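Local coordinates for protein Baccell_00875 (PDB 5NO8) that is a polysaccharide lyase that probably removes L-rhamnose caps from glucuronic acid in complex arabinogalactan proteins, at residues M398-V403 / A683-L688; W453-Y458 / G493-L498; T618-Y623 / Y687-R692. All blocks are in the same frame, centred on the assembly; numbering follows the deposited sequence.

Contact 1: residues M398-V403 / A683-L688; sequences MGVLLV and ALVYYL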
ATOM      1  N   MET A 398       4.856   0.990 -19.718  1.00 16.95           N
ATOM      2  CA  MET A 398       5.619   2.092 -20.353  1.00 16.58           C
ATOM      3  C   MET A 398       5.079   2.428 -21.742  1.00 17.62           C
ATOM      4  O   MET A 398       4.928   3.613 -22.084  1.00 16.98           O
ATOM      5  CB  MET A 398       7.096   1.797 -20.389  1.00 17.10           C
ATOM      6  CG  MET A 398       7.711   1.948 -18.994  1.00 17.05           C
ATOM      7  SD  MET A 398       9.455   1.724 -18.926  1.00 17.47           S
ATOM      8  CE  MET A 398       9.518  -0.067 -18.756  1.00 18.15           C
ATOM      9  N   GLY A 399       4.701   1.407 -22.517  1.00 16.66           N
ATOM     10  CA  GLY A 399       4.058   1.683 -23.805  1.00 16.60           C
ATOM     11  C   GLY A 399       2.683   2.298 -23.663  1.00 16.91           C
ATOM     12  O   GLY A 399       2.315   3.223 -24.391  1.00 18.06           O
ATOM     13  N   VAL A 400       1.887   1.810 -22.725  1.00 16.09           N
ATOM     14  CA  VAL A 400       0.545   2.319 -22.555  1.00 16.93           C
ATOM     15  C   VAL A 400       0.627   3.790 -22.083  1.00 17.07           C
ATOM     16  O   VAL A 400      -0.126   4.654 -22.555  1.00 17.29           O
ATOM     17  CB  VAL A 400      -0.281   1.440 -21.606  1.00 17.78           C
ATOM     18  CG1 VAL A 400      -1.663   2.016 -21.387  1.00 18.20           C
ATOM     19  CG2 VAL A 400      -0.383   0.014 -22.168  1.00 19.40           C
ATOM     20  N   LEU A 401       1.566   4.075 -21.184  1.00 16.58           N
ATOM     21  CA  LEU A 401       1.749   5.452 -20.751  1.00 16.53           C
ATOM     22  C   LEU A 401       2.131   6.357 -21.943  1.00 15.99           C
ATOM     23  O   LEU A 401       1.545   7.454 -22.108  1.00 15.25           O
ATOM     24  CB  LEU A 401       2.854   5.571 -19.708  1.00 16.80           C
ATOM     25  CG  LEU A 401       3.198   7.003 -19.293  1.00 16.76           C
ATOM     26  CD1 LEU A 401       1.970   7.734 -18.783  1.00 17.41           C
ATOM     27  CD2 LEU A 401       4.303   6.989 -18.250  1.00 17.08           C
ATOM     28  N   LEU A 402       3.136   5.942 -22.717  1.00 15.60           N
ATOM     29  CA  LEU A 402       3.568   6.784 -23.846  1.00 16.70           C
ATOM     30  C   LEU A 402       2.455   7.037 -24.864  1.00 17.87           C
ATOM     31  O   LEU A 402       2.375   8.150 -25.397  1.00 17.11           O
ATOM     32  CB  LEU A 402       4.828   6.288 -24.506  1.00 16.58           C
ATOM     33  CG  LEU A 402       6.138   6.820 -23.930  1.00 17.61           C
ATOM     34  CD1 LEU A 402       6.303   6.610 -22.431  1.00 17.87           C
ATOM     35  CD2 LEU A 402       7.315   6.244 -24.687  1.00 19.13           C
ATOM     36  N   VAL A 403       1.578   6.052 -25.093  1.00 18.22           N
ATOM     37  CA  VAL A 403       0.386   6.296 -25.929  1.00 18.38           C
ATOM     38  C   VAL A 403      -0.513   7.372 -25.337  1.00 18.39           C
ATOM     39  O   VAL A 403      -0.948   8.275 -26.047  1.00 18.66           O
ATOM     40  CB  VAL A 403      -0.498   5.040 -26.138  1.00 19.83           C
ATOM     41  CG1 VAL A 403      -1.740   5.415 -26.940  1.00 20.78           C
ATOM     42  CG2 VAL A 403       0.278   3.960 -26.834  1.00 20.75           C
ATOM     43  N   ALA A 683       1.212   3.555 -12.696  1.00 13.09           N
ATOM     44  CA  ALA A 683       0.582   4.565 -11.864  1.00 12.86           C
ATOM     45  C   ALA A 683       0.179   5.785 -12.688  1.00 12.59           C
ATOM     46  O   ALA A 683      -0.859   6.375 -12.421  1.00 13.28           O
ATOM     47  CB  ALA A 683       1.469   4.949 -10.692  1.00 12.82           C
ATOM     48  N   LEU A 684       0.981   6.145 -13.680  1.00 12.78           N
ATOM     49  CA  LEU A 684       0.656   7.297 -14.530  1.00 13.22           C
ATOM     50  C   LEU A 684      -0.390   6.929 -15.586  1.00 13.20           C
ATOM     51  O   LEU A 684      -1.216   7.748 -15.956  1.00 13.24           O
ATOM     52  CB  LEU A 684       1.910   7.880 -15.153  1.00 13.24           C
ATOM     53  CG  LEU A 684       2.892   8.530 -14.179  1.00 13.94           C
ATOM     54  CD1 LEU A 684       4.098   9.048 -14.958  1.00 14.47           C
ATOM     55  CD2 LEU A 684       2.231   9.618 -13.348  1.00 14.93           C
ATOM     56  N   VAL A 685      -0.386   5.676 -16.029  1.00 13.70           N
ATOM     57  CA  VAL A 685      -1.491   5.187 -16.857  1.00 14.27           C
ATOM     58  C   VAL A 685      -2.825   5.407 -16.163  1.00 14.70           C
ATOM     59  O   VAL A 685      -3.787   5.900 -16.761  1.00 15.39           O
ATOM     60  CB  VAL A 685      -1.307   3.690 -17.224  1.00 14.44           C
ATOM     61  CG1 VAL A 685      -2.559   3.125 -17.911  1.00 15.08           C
ATOM     62  CG2 VAL A 685      -0.068   3.475 -18.075  1.00 14.82           C
ATOM     63  N   TYR A 686      -2.901   5.065 -14.876  1.00 14.09           N
ATOM     64  CA  TYR A 686      -4.122   5.237 -14.141  1.00 13.98           C
ATOM     65  C   TYR A 686      -4.382   6.678 -13.706  1.00 13.60           C
ATOM     66  O   TYR A 686      -5.549   7.099 -13.597  1.00 13.53           O
ATOM     67  CB  TYR A 686      -4.191   4.226 -12.997  1.00 15.51           C
ATOM     68  CG  TYR A 686      -4.523   2.854 -13.538  1.00 17.51           C
ATOM     69  CD1 TYR A 686      -5.772   2.599 -14.090  1.00 21.06           C
ATOM     70  CD2 TYR A 686      -3.572   1.868 -13.602  1.00 20.26           C
ATOM     71  CE1 TYR A 686      -6.088   1.351 -14.610  1.00 21.55           C
ATOM     72  CE2 TYR A 686      -3.872   0.612 -14.122  1.00 22.24           C
ATOM     73  CZ  TYR A 686      -5.135   0.364 -14.611  1.00 22.52           C
ATOM     74  OH  TYR A 686      -5.424  -0.873 -15.111  1.00 24.62           O
ATOM     75  N   TYR A 687      -3.310   7.446 -13.507  1.00 13.03           N
ATOM     76  CA  TYR A 687      -3.434   8.872 -13.249  1.00 13.09           C
ATOM     77  C   TYR A 687      -4.174   9.535 -14.426  1.00 13.11           C
ATOM     78  O   TYR A 687      -5.083  10.324 -14.221  1.00 13.52           O
ATOM     79  CB  TYR A 687      -2.067   9.518 -13.063  1.00 12.71           C
ATOM     80  CG  TYR A 687      -2.161  10.972 -12.754  1.00 13.50           C
ATOM     81  CD1 TYR A 687      -2.290  11.908 -13.767  1.00 13.97           C
ATOM     82  CD2 TYR A 687      -2.184  11.420 -11.432  1.00 13.71           C
ATOM     83  CE1 TYR A 687      -2.410  13.265 -13.474  1.00 15.19           C
ATOM     84  CE2 TYR A 687      -2.318  12.754 -11.147  1.00 14.44           C
ATOM     85  CZ  TYR A 687      -2.427  13.667 -12.176  1.00 14.95           C
ATOM     86  OH  TYR A 687      -2.581  15.005 -11.848  1.00 17.45           O
ATOM     87  N   LEU A 688      -3.769   9.183 -15.632  1.00 14.04           N
ATOM     88  CA  LEU A 688      -4.372   9.750 -16.847  1.00 14.71           C
ATOM     89  C   LEU A 688      -5.761   9.219 -17.136  1.00 15.96           C
ATOM     90  O   LEU A 688      -6.583   9.955 -17.678  1.00 16.64           O
ATOM     91  CB  LEU A 688      -3.454   9.578 -18.042  1.00 15.30           C
ATOM     92  CG  LEU A 688      -2.147  10.365 -17.902  1.00 15.17           C
ATOM     93  CD1 LEU A 688      -1.182  10.030 -18.981  1.00 15.57           C
ATOM     94  CD2 LEU A 688      -2.381  11.878 -17.872  1.00 15.59           C
TER

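Contact 2: residues W453-Y458 / G493-L498; sequences WVAELY and GIPVRL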
ATOM      1  N   TRP A 453      -2.442  -6.618 -20.931  1.00 22.17           N
ATOM      2  CA  TRP A 453      -1.601  -5.429 -21.085  1.00 22.90           C
ATOM      3  C   TRP A 453      -1.144  -5.286 -22.529  1.00 23.20           C
ATOM      4  O   TRP A 453      -1.127  -4.178 -23.063  1.00 23.05           O
ATOM      5  CB  TRP A 453      -0.416  -5.485 -20.133  1.00 21.73           C
ATOM      6  CG  TRP A 453      -0.827  -5.594 -18.686  1.00 21.53           C
ATOM      7  CD1 TRP A 453      -1.918  -5.011 -18.085  1.00 21.01           C
ATOM      8  CD2 TRP A 453      -0.161  -6.347 -17.674  1.00 21.22           C
ATOM      9  NE1 TRP A 453      -1.952  -5.348 -16.759  1.00 20.85           N
ATOM     10  CE2 TRP A 453      -0.887  -6.169 -16.480  1.00 21.32           C
ATOM     11  CE3 TRP A 453       0.988  -7.148 -17.658  1.00 20.99           C
ATOM     12  CZ2 TRP A 453      -0.498  -6.766 -15.269  1.00 21.91           C
ATOM     13  CZ3 TRP A 453       1.368  -7.751 -16.463  1.00 22.88           C
ATOM     14  CH2 TRP A 453       0.627  -7.545 -15.281  1.00 21.34           C
ATOM     15  N   VAL A 454      -0.809  -6.411 -23.169  1.00 24.05           N
ATOM     16  CA  VAL A 454      -0.542  -6.405 -24.603  1.00 24.03           C
ATOM     17  C   VAL A 454      -1.764  -5.942 -25.388  1.00 22.66           C
ATOM     18  O   VAL A 454      -1.631  -5.133 -26.290  1.00 25.51           O
ATOM     19  CB  VAL A 454      -0.045  -7.779 -25.112  1.00 24.25           C
ATOM     20  CG1 VAL A 454      -0.059  -7.831 -26.648  1.00 25.21           C
ATOM     21  CG2 VAL A 454       1.354  -8.019 -24.613  1.00 24.45           C
ATOM     22  N   ALA A 455      -2.946  -6.449 -25.061  1.00 22.95           N
ATOM     23  CA  ALA A 455      -4.175  -6.033 -25.722  1.00 22.24           C
ATOM     24  C   ALA A 455      -4.483  -4.560 -25.523  1.00 23.06           C
ATOM     25  O   ALA A 455      -4.884  -3.858 -26.460  1.00 22.25           O
ATOM     26  CB  ALA A 455      -5.342  -6.848 -25.229  1.00 23.83           C
ATOM     27  N   GLU A 456      -4.302  -4.086 -24.296  1.00 21.97           N
ATOM     28  CA  GLU A 456      -4.465  -2.669 -24.022  1.00 22.09           C
ATOM     29  C   GLU A 456      -3.558  -1.887 -24.939  1.00 20.29           C
ATOM     30  O   GLU A 456      -4.022  -0.959 -25.581  1.00 23.58           O
ATOM     31  CB  GLU A 456      -4.148  -2.328 -22.560  1.00 23.29           C
ATOM     32  CG  GLU A 456      -4.043  -0.827 -22.288  1.00 25.52           C
ATOM     33  CD  GLU A 456      -5.125  -0.218 -21.422  1.00 28.16           C
ATOM     34  OE1 GLU A 456      -5.824  -0.930 -20.655  1.00 31.21           O
ATOM     35  OE2 GLU A 456      -5.255   1.036 -21.482  1.00 28.21           O
ATOM     36  N   LEU A 457      -2.289  -2.260 -25.020  1.00 20.69           N
ATOM     37  CA  LEU A 457      -1.356  -1.540 -25.884  1.00 21.34           C
ATOM     38  C   LEU A 457      -1.900  -1.457 -27.310  1.00 22.03           C
ATOM     39  O   LEU A 457      -1.936  -0.371 -27.914  1.00 20.43           O
ATOM     40  CB  LEU A 457       0.041  -2.145 -25.878  1.00 20.42           C
ATOM     41  CG  LEU A 457       1.028  -1.517 -26.865  1.00 21.41           C
ATOM     42  CD1 LEU A 457       1.407  -0.090 -26.460  1.00 22.26           C
ATOM     43  CD2 LEU A 457       2.273  -2.336 -27.048  1.00 21.58           C
ATOM     44  N   TYR A 458      -2.347  -2.595 -27.843  1.00 21.68           N
ATOM     45  CA  TYR A 458      -2.809  -2.615 -29.238  1.00 21.44           C
ATOM     46  C   TYR A 458      -4.030  -1.743 -29.456  1.00 21.50           C
ATOM     47  O   TYR A 458      -4.054  -0.965 -30.411  1.00 22.31           O
ATOM     48  CB  TYR A 458      -3.047  -4.066 -29.738  1.00 21.10           C
ATOM     49  CG  TYR A 458      -1.833  -4.960 -29.833  1.00 20.98           C
ATOM     50  CD1 TYR A 458      -0.555  -4.468 -30.014  1.00 21.50           C
ATOM     51  CD2 TYR A 458      -1.982  -6.353 -29.790  1.00 21.84           C
ATOM     52  CE1 TYR A 458       0.541  -5.313 -30.118  1.00 23.93           C
ATOM     53  CE2 TYR A 458      -0.904  -7.200 -29.903  1.00 22.53           C
ATOM     54  CZ  TYR A 458       0.347  -6.694 -30.068  1.00 23.39           C
ATOM     55  OH  TYR A 458       1.422  -7.532 -30.170  1.00 23.54           O
ATOM     56  N   GLY A 493      -6.611  -4.824 -15.168  1.00 21.31           N
ATOM     57  CA  GLY A 493      -6.802  -3.907 -16.279  1.00 22.69           C
ATOM     58  C   GLY A 493      -7.300  -4.622 -17.521  1.00 23.64           C
ATOM     59  O   GLY A 493      -6.789  -4.407 -18.620  1.00 24.60           O
ATOM     60  N   ILE A 494      -8.290  -5.497 -17.347  1.00 23.76           N
ATOM     61  CA  ILE A 494      -8.937  -6.121 -18.503  1.00 24.58           C
ATOM     62  C   ILE A 494      -9.551  -4.940 -19.271  1.00 24.09           C
ATOM     63  O   ILE A 494     -10.335  -4.199 -18.694  1.00 22.88           O
ATOM     64  CB  ILE A 494     -10.021  -7.117 -18.067  1.00 26.12           C
ATOM     65  CG1 ILE A 494      -9.375  -8.290 -17.307  1.00 27.47           C
ATOM     66  CG2 ILE A 494     -10.796  -7.615 -19.288  1.00 26.31           C
ATOM     67  CD1 ILE A 494     -10.352  -9.097 -16.475  1.00 28.71           C
ATOM     68  N   PRO A 495      -9.144  -4.722 -20.537  1.00 24.73           N
ATOM     69  CA  PRO A 495      -9.559  -3.496 -21.235  1.00 24.83           C
ATOM     70  C   PRO A 495     -10.986  -3.546 -21.838  1.00 26.48           C
ATOM     71  O   PRO A 495     -11.152  -3.538 -23.065  1.00 27.63           O
ATOM     72  CB  PRO A 495      -8.477  -3.341 -22.309  1.00 24.62           C
ATOM     73  CG  PRO A 495      -8.079  -4.740 -22.623  1.00 25.58           C
ATOM     74  CD  PRO A 495      -8.159  -5.490 -21.328  1.00 24.79           C
ATOM     75  N   VAL A 496     -11.996  -3.574 -20.975  1.00 26.16           N
ATOM     76  CA  VAL A 496     -13.389  -3.742 -21.402  1.00 26.43           C
ATOM     77  C   VAL A 496     -13.905  -2.564 -22.241  1.00 26.89           C
ATOM     78  O   VAL A 496     -14.314  -2.732 -23.388  1.00 25.92           O
ATOM     79  CB  VAL A 496     -14.319  -3.990 -20.192  1.00 27.20           C
ATOM     80  CG1 VAL A 496     -15.789  -4.019 -20.589  1.00 26.60           C
ATOM     81  CG2 VAL A 496     -13.935  -5.280 -19.481  1.00 27.62           C
ATOM     82  N   ARG A 497     -13.901  -1.373 -21.657  1.00 26.87           N
ATOM     83  CA  ARG A 497     -14.369  -0.183 -22.354  1.00 28.12           C
ATOM     84  C   ARG A 497     -13.512   0.138 -23.565  1.00 26.76           C
ATOM     85  O   ARG A 497     -14.046   0.481 -24.629  1.00 24.53           O
ATOM     86  CB  ARG A 497     -14.380   1.031 -21.442  1.00 29.88           C
ATOM     87  CG  ARG A 497     -15.314   0.909 -20.272  1.00 33.44           C
ATOM     88  CD  ARG A 497     -15.736   2.277 -19.772  1.00 36.88           C
ATOM     89  NE  ARG A 497     -16.810   2.833 -20.594  1.00 40.26           N
ATOM     90  CZ  ARG A 497     -17.381   4.019 -20.397  1.00 40.91           C
ATOM     91  NH1 ARG A 497     -16.979   4.827 -19.419  1.00 41.61           N
ATOM     92  NH2 ARG A 497     -18.358   4.407 -21.203  1.00 42.57           N
ATOM     93  N   LEU A 498     -12.198   0.030 -23.393  1.00 24.85           N
ATOM     94  CA  LEU A 498     -11.251   0.360 -24.453  1.00 25.44           C
ATOM     95  C   LEU A 498     -11.408  -0.608 -25.641  1.00 26.27           C
ATOM     96  O   LEU A 498     -11.494  -0.184 -26.788  1.00 26.04           O
ATOM     97  CB  LEU A 498      -9.831   0.293 -23.919  1.00 25.64           C
ATOM     98  CG  LEU A 498      -8.693   0.480 -24.912  1.00 25.24           C
ATOM     99  CD1 LEU A 498      -8.754   1.840 -25.598  1.00 25.98           C
ATOM    100  CD2 LEU A 498      -7.381   0.286 -24.193  1.00 26.44           C
TER
HETATM  101  O   HOH W   1      -4.644  -2.710 -18.870  1.00 29.55           O

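Contact 3: residues T618-Y623 / Y687-R692; sequences TGAVYY and YLLVNR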
ATOM      1  N   THR A 618      -7.255   0.814  -7.369  1.00 15.50           N
ATOM      2  CA  THR A 618      -8.346   1.279  -6.540  1.00 15.27           C
ATOM      3  C   THR A 618      -8.837   2.668  -6.980  1.00 14.96           C
ATOM      4  O   THR A 618     -10.025   2.917  -6.999  1.00 15.77           O
ATOM      5  CB  THR A 618      -7.949   1.259  -5.059  1.00 16.09           C
ATOM      6  OG1 THR A 618      -7.671  -0.099  -4.702  1.00 16.48           O
ATOM      7  CG2 THR A 618      -9.045   1.791  -4.158  1.00 15.99           C
ATOM      8  N   GLY A 619      -7.908   3.545  -7.356  1.00 15.36           N
ATOM      9  CA  GLY A 619      -8.261   4.816  -7.975  1.00 15.40           C
ATOM     10  C   GLY A 619      -9.108   4.608  -9.226  1.00 15.28           C
ATOM     11  O   GLY A 619     -10.099   5.279  -9.388  1.00 16.17           O
ATOM     12  N   ALA A 620      -8.687   3.700 -10.101  1.00 15.73           N
ATOM     13  CA  ALA A 620      -9.475   3.381 -11.295  1.00 16.27           C
ATOM     14  C   ALA A 620     -10.883   2.928 -10.931  1.00 18.02           C
ATOM     15  O   ALA A 620     -11.866   3.401 -11.508  1.00 18.39           O
ATOM     16  CB  ALA A 620      -8.788   2.347 -12.135  1.00 17.04           C
ATOM     17  N   VAL A 621     -10.983   2.041  -9.937  1.00 17.09           N
ATOM     18  CA  VAL A 621     -12.261   1.578  -9.450  1.00 16.62           C
ATOM     19  C   VAL A 621     -13.142   2.713  -8.975  1.00 17.41           C
ATOM     20  O   VAL A 621     -14.344   2.741  -9.291  1.00 17.01           O
ATOM     21  CB  VAL A 621     -12.097   0.544  -8.309  1.00 17.10           C
ATOM     22  CG1 VAL A 621     -13.436   0.284  -7.599  1.00 17.86           C
ATOM     23  CG2 VAL A 621     -11.493  -0.740  -8.844  1.00 17.52           C
ATOM     24  N   TYR A 622     -12.580   3.634  -8.180  1.00 16.56           N
ATOM     25  CA  TYR A 622     -13.333   4.759  -7.663  1.00 17.02           C
ATOM     26  C   TYR A 622     -13.818   5.662  -8.795  1.00 17.77           C
ATOM     27  O   TYR A 622     -14.942   6.154  -8.739  1.00 18.50           O
ATOM     28  CB  TYR A 622     -12.503   5.596  -6.689  1.00 17.76           C
ATOM     29  CG  TYR A 622     -12.162   4.952  -5.373  1.00 18.20           C
ATOM     30  CD1 TYR A 622     -12.791   3.766  -4.942  1.00 18.51           C
ATOM     31  CD2 TYR A 622     -11.212   5.528  -4.532  1.00 18.29           C
ATOM     32  CE1 TYR A 622     -12.487   3.207  -3.714  1.00 19.17           C
ATOM     33  CE2 TYR A 622     -10.907   4.957  -3.309  1.00 18.85           C
ATOM     34  CZ  TYR A 622     -11.561   3.815  -2.903  1.00 19.69           C
ATOM     35  OH  TYR A 622     -11.236   3.223  -1.699  1.00 19.48           O
ATOM     36  N   TYR A 623     -12.963   5.856  -9.797  1.00 17.02           N
ATOM     37  CA  TYR A 623     -13.312   6.604 -11.026  1.00 18.34           C
ATOM     38  C   TYR A 623     -14.506   5.957 -11.754  1.00 18.12           C
ATOM     39  O   TYR A 623     -15.510   6.633 -12.063  1.00 18.18           O
ATOM     40  CB  TYR A 623     -12.075   6.715 -11.921  1.00 18.40           C
ATOM     41  CG  TYR A 623     -12.330   7.010 -13.377  1.00 17.85           C
ATOM     42  CD1 TYR A 623     -12.550   8.317 -13.819  1.00 18.90           C
ATOM     43  CD2 TYR A 623     -12.302   5.990 -14.317  1.00 19.49           C
ATOM     44  CE1 TYR A 623     -12.773   8.584 -15.170  1.00 19.36           C
ATOM     45  CE2 TYR A 623     -12.521   6.236 -15.651  1.00 18.38           C
ATOM     46  CZ  TYR A 623     -12.768   7.524 -16.068  1.00 20.48           C
ATOM     47  OH  TYR A 623     -12.983   7.729 -17.406  1.00 21.89           O
ATOM     48  N   TYR A 687      -3.310   7.446 -13.507  1.00 13.03           N
ATOM     49  CA  TYR A 687      -3.434   8.872 -13.249  1.00 13.09           C
ATOM     50  C   TYR A 687      -4.174   9.535 -14.426  1.00 13.11           C
ATOM     51  O   TYR A 687      -5.083  10.324 -14.221  1.00 13.52           O
ATOM     52  CB  TYR A 687      -2.067   9.518 -13.063  1.00 12.71           C
ATOM     53  CG  TYR A 687      -2.161  10.972 -12.754  1.00 13.50           C
ATOM     54  CD1 TYR A 687      -2.290  11.908 -13.767  1.00 13.97           C
ATOM     55  CD2 TYR A 687      -2.184  11.420 -11.432  1.00 13.71           C
ATOM     56  CE1 TYR A 687      -2.410  13.265 -13.474  1.00 15.19           C
ATOM     57  CE2 TYR A 687      -2.318  12.754 -11.147  1.00 14.44           C
ATOM     58  CZ  TYR A 687      -2.427  13.667 -12.176  1.00 14.95           C
ATOM     59  OH  TYR A 687      -2.581  15.005 -11.848  1.00 17.45           O
ATOM     60  N   LEU A 688      -3.769   9.183 -15.632  1.00 14.04           N
ATOM     61  CA  LEU A 688      -4.372   9.750 -16.847  1.00 14.71           C
ATOM     62  C   LEU A 688      -5.761   9.219 -17.136  1.00 15.96           C
ATOM     63  O   LEU A 688      -6.583   9.955 -17.678  1.00 16.64           O
ATOM     64  CB  LEU A 688      -3.454   9.578 -18.042  1.00 15.30           C
ATOM     65  CG  LEU A 688      -2.147  10.365 -17.902  1.00 15.17           C
ATOM     66  CD1 LEU A 688      -1.182  10.030 -18.981  1.00 15.57           C
ATOM     67  CD2 LEU A 688      -2.381  11.878 -17.872  1.00 15.59           C
ATOM     68  N   LEU A 689      -6.056   7.984 -16.734  1.00 15.53           N
ATOM     69  CA  LEU A 689      -7.441   7.504 -16.751  1.00 16.32           C
ATOM     70  C   LEU A 689      -8.347   8.326 -15.854  1.00 15.93           C
ATOM     71  O   LEU A 689      -9.381   8.866 -16.274  1.00 16.37           O
ATOM     72  CB  LEU A 689      -7.502   6.025 -16.334  1.00 16.94           C
ATOM     73  CG  LEU A 689      -8.937   5.466 -16.284  1.00 17.93           C
ATOM     74  CD1 LEU A 689      -9.448   5.315 -17.724  1.00 19.15           C
ATOM     75  CD2 LEU A 689      -8.940   4.144 -15.561  1.00 18.25           C
ATOM     76  N   VAL A 690      -7.946   8.455 -14.590  1.00 15.33           N
ATOM     77  CA  VAL A 690      -8.746   9.106 -13.594  1.00 15.53           C
ATOM     78  C   VAL A 690      -8.971  10.576 -13.912  1.00 16.17           C
ATOM     79  O   VAL A 690     -10.081  11.068 -13.718  1.00 17.57           O
ATOM     80  CB  VAL A 690      -8.101   8.973 -12.198  1.00 15.07           C
ATOM     81  CG1 VAL A 690      -8.699   9.934 -11.185  1.00 15.31           C
ATOM     82  CG2 VAL A 690      -8.222   7.534 -11.729  1.00 14.39           C
ATOM     83  N   ASN A 691      -7.922  11.256 -14.377  1.00 16.18           N
ATOM     84  CA  ASN A 691      -7.980  12.705 -14.548  1.00 17.94           C
ATOM     85  C   ASN A 691      -8.439  13.152 -15.928  1.00 20.66           C
ATOM     86  O   ASN A 691      -8.942  14.260 -16.055  1.00 22.83           O
ATOM     87  CB  ASN A 691      -6.659  13.339 -14.169  1.00 16.72           C
ATOM     88  CG  ASN A 691      -6.508  13.404 -12.674  1.00 17.05           C
ATOM     89  OD1 ASN A 691      -7.254  14.142 -12.016  1.00 17.91           O
ATOM     90  ND2 ASN A 691      -5.650  12.553 -12.111  1.00 16.09           N
ATOM     91  N   ARG A 692      -8.227  12.315 -16.933  1.00 22.07           N
ATOM     92  CA  ARG A 692      -8.533  12.693 -18.317  1.00 23.55           C
ATOM     93  C   ARG A 692      -9.357  11.692 -19.088  1.00 24.42           C
ATOM     94  O   ARG A 692      -9.648  11.943 -20.263  1.00 23.93           O
ATOM     95  CB  ARG A 692      -7.232  12.974 -19.046  1.00 24.40           C
ATOM     96  CG  ARG A 692      -6.618  14.253 -18.547  1.00 26.79           C
ATOM     97  CD  ARG A 692      -5.458  14.700 -19.359  1.00 27.46           C
ATOM     98  NE  ARG A 692      -4.830  15.803 -18.665  1.00 28.14           N
ATOM     99  CZ  ARG A 692      -5.249  17.071 -18.687  1.00 28.29           C
ATOM    100  NH1 ARG A 692      -6.281  17.459 -19.409  1.00 30.31           N
ATOM    101  NH2 ARG A 692      -4.596  17.966 -17.985  1.00 29.76           N
TER

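Contact 1: residues M398-V403 / A683-L688
L401 reaches across to L684 with both branches of its isobutyl group: CD1 sits 3.6 Å from CB of L684, while CD2 lies 3.9 Å from CD1 of the same leucine. CD1 of L401 also meets CD1 of L688, the two side chains crossing at about a right angle. Beside this pair, V685 wedges in close to the opposing backbone, its CG2 resting 3.6 Å from N of L401 and 3.9 Å from CB of L401. The other methyl of V685, CG1, packs on CG1 of V400 at 3.8 Å. What aims L401 is its first torsion (chi1 175°), which turns CG opposite the backbone N and carries both methyls over to L684. Replacing L401 by an alanine would probably leave a gap against CB of L684 and CD1 of L688, freeing those leucines to shift. The contact is buried and wholly apolar, and the two helices run in roughly the same sense, 34° apart, with axes 8.8 Å from each other at the closest, consistent with one layer of an (alpha/alpha) toroid. A polar tie lies one step further out, where K404 NZ donates to the carbonyl oxygen of V685. Around this interface, helix 338-352 lays I349 against L401 and R345 against L684, and helix 448-465 brings E456 up to V400. On the far flank of helix 396-409, L402 and V403 pack on helix 412-429.

Contact 2: residues W453-Y458 / G493-L498
E456 and G493 are joined through a water that spends both its hydrogens on them: it donates to OE1 of E456 at 2.8 Å and to the carbonyl oxygen of G493 at 2.7 Å. The same water lies in the plane of the W453 ring, at its edge. A bend at chi2 (112°) sets the E456 carboxylate against apolar atoms too. CD2 of L498 touches OE2 of E456 at 3.5 Å, the two side chains meeting nearly at right angles, and CB of P495 lies 3.9 Å from OE1 of E456. Beside them, CG of P495 packs loosely on CB of A455 at 4.3 Å. P495 centres an inverse gamma turn, closed from V496 N to I494 O, and sits at the N-cap position, just before helix 496-505; this turn leads the chain from G493 into the helix that carries L498. The other oxygen of E456, OE2, binds Q460 NE2 and a glycerol, probably from the crystallisation liquor, which may mark a pocket. OE1 of E456 and the G493 oxygen, 4.1 Å apart, both act as acceptors here and are not bonded directly; the shared water, donating to each, probably eases their approach and links helix 448-465 to this turn.

Contact 3: residues T618-Y623 / Y687-R692
The carbonyl oxygen of Y687, three residues before the V690 that packs on Y623, is gripped twice by N691: the backbone N arrives at 3.0 Å and the side-chain ND2 at 3.1 Å, from opposite faces of the carbonyl plane. ND2 also sits over the centre of the Y687 ring, so the amide is held near the end of the last helix. That helix packs side by side with helix 615-629, nearly parallel at 21° and 9.3 Å between axes, consistent with neighbouring helices of an (alpha/alpha) toroid. Y623 is the largest single contributor. With CG opposite its backbone N (chi1 160°), the ring extends over helix 682-692, where one face receives the carbonyl oxygen of L689, offset toward the rim, and CE2 meets CG of L689 at 3.7 Å. Next to the ring, V690 fits in with its CG2 close to CB of Y623 and 3.8 Å from the carbonyl oxygen of G619. Helix 632-644 adds a polar tie, Q635 NE2 bonding the V690 oxygen. One turn before Y623, CB of A620 touches CD2 of L689 at 3.9 Å.

In the fold
All three contacts lie in the helical part of the chain, on the same side of its centre. Contacts 1 and 3 share helix 682-692, the last of the chain, and their centres are 11 Å apart; that helix has helix 396-409 and helix 615-629 as neighbours, both roughly parallel to it. Contact 1 therefore brings the end of the chain back to a helix 280 residues earlier, consistent with closure of a ring of helices. Contact 2 is nested within that loop, 12 Å from contact 1, and G399 packs against L457 where they meet. Contact 3 follows contact 2 in sequence, their centres 15 Å apart, without touching it; Y686 bridges the neighbourhood, packing on both A620 and G493.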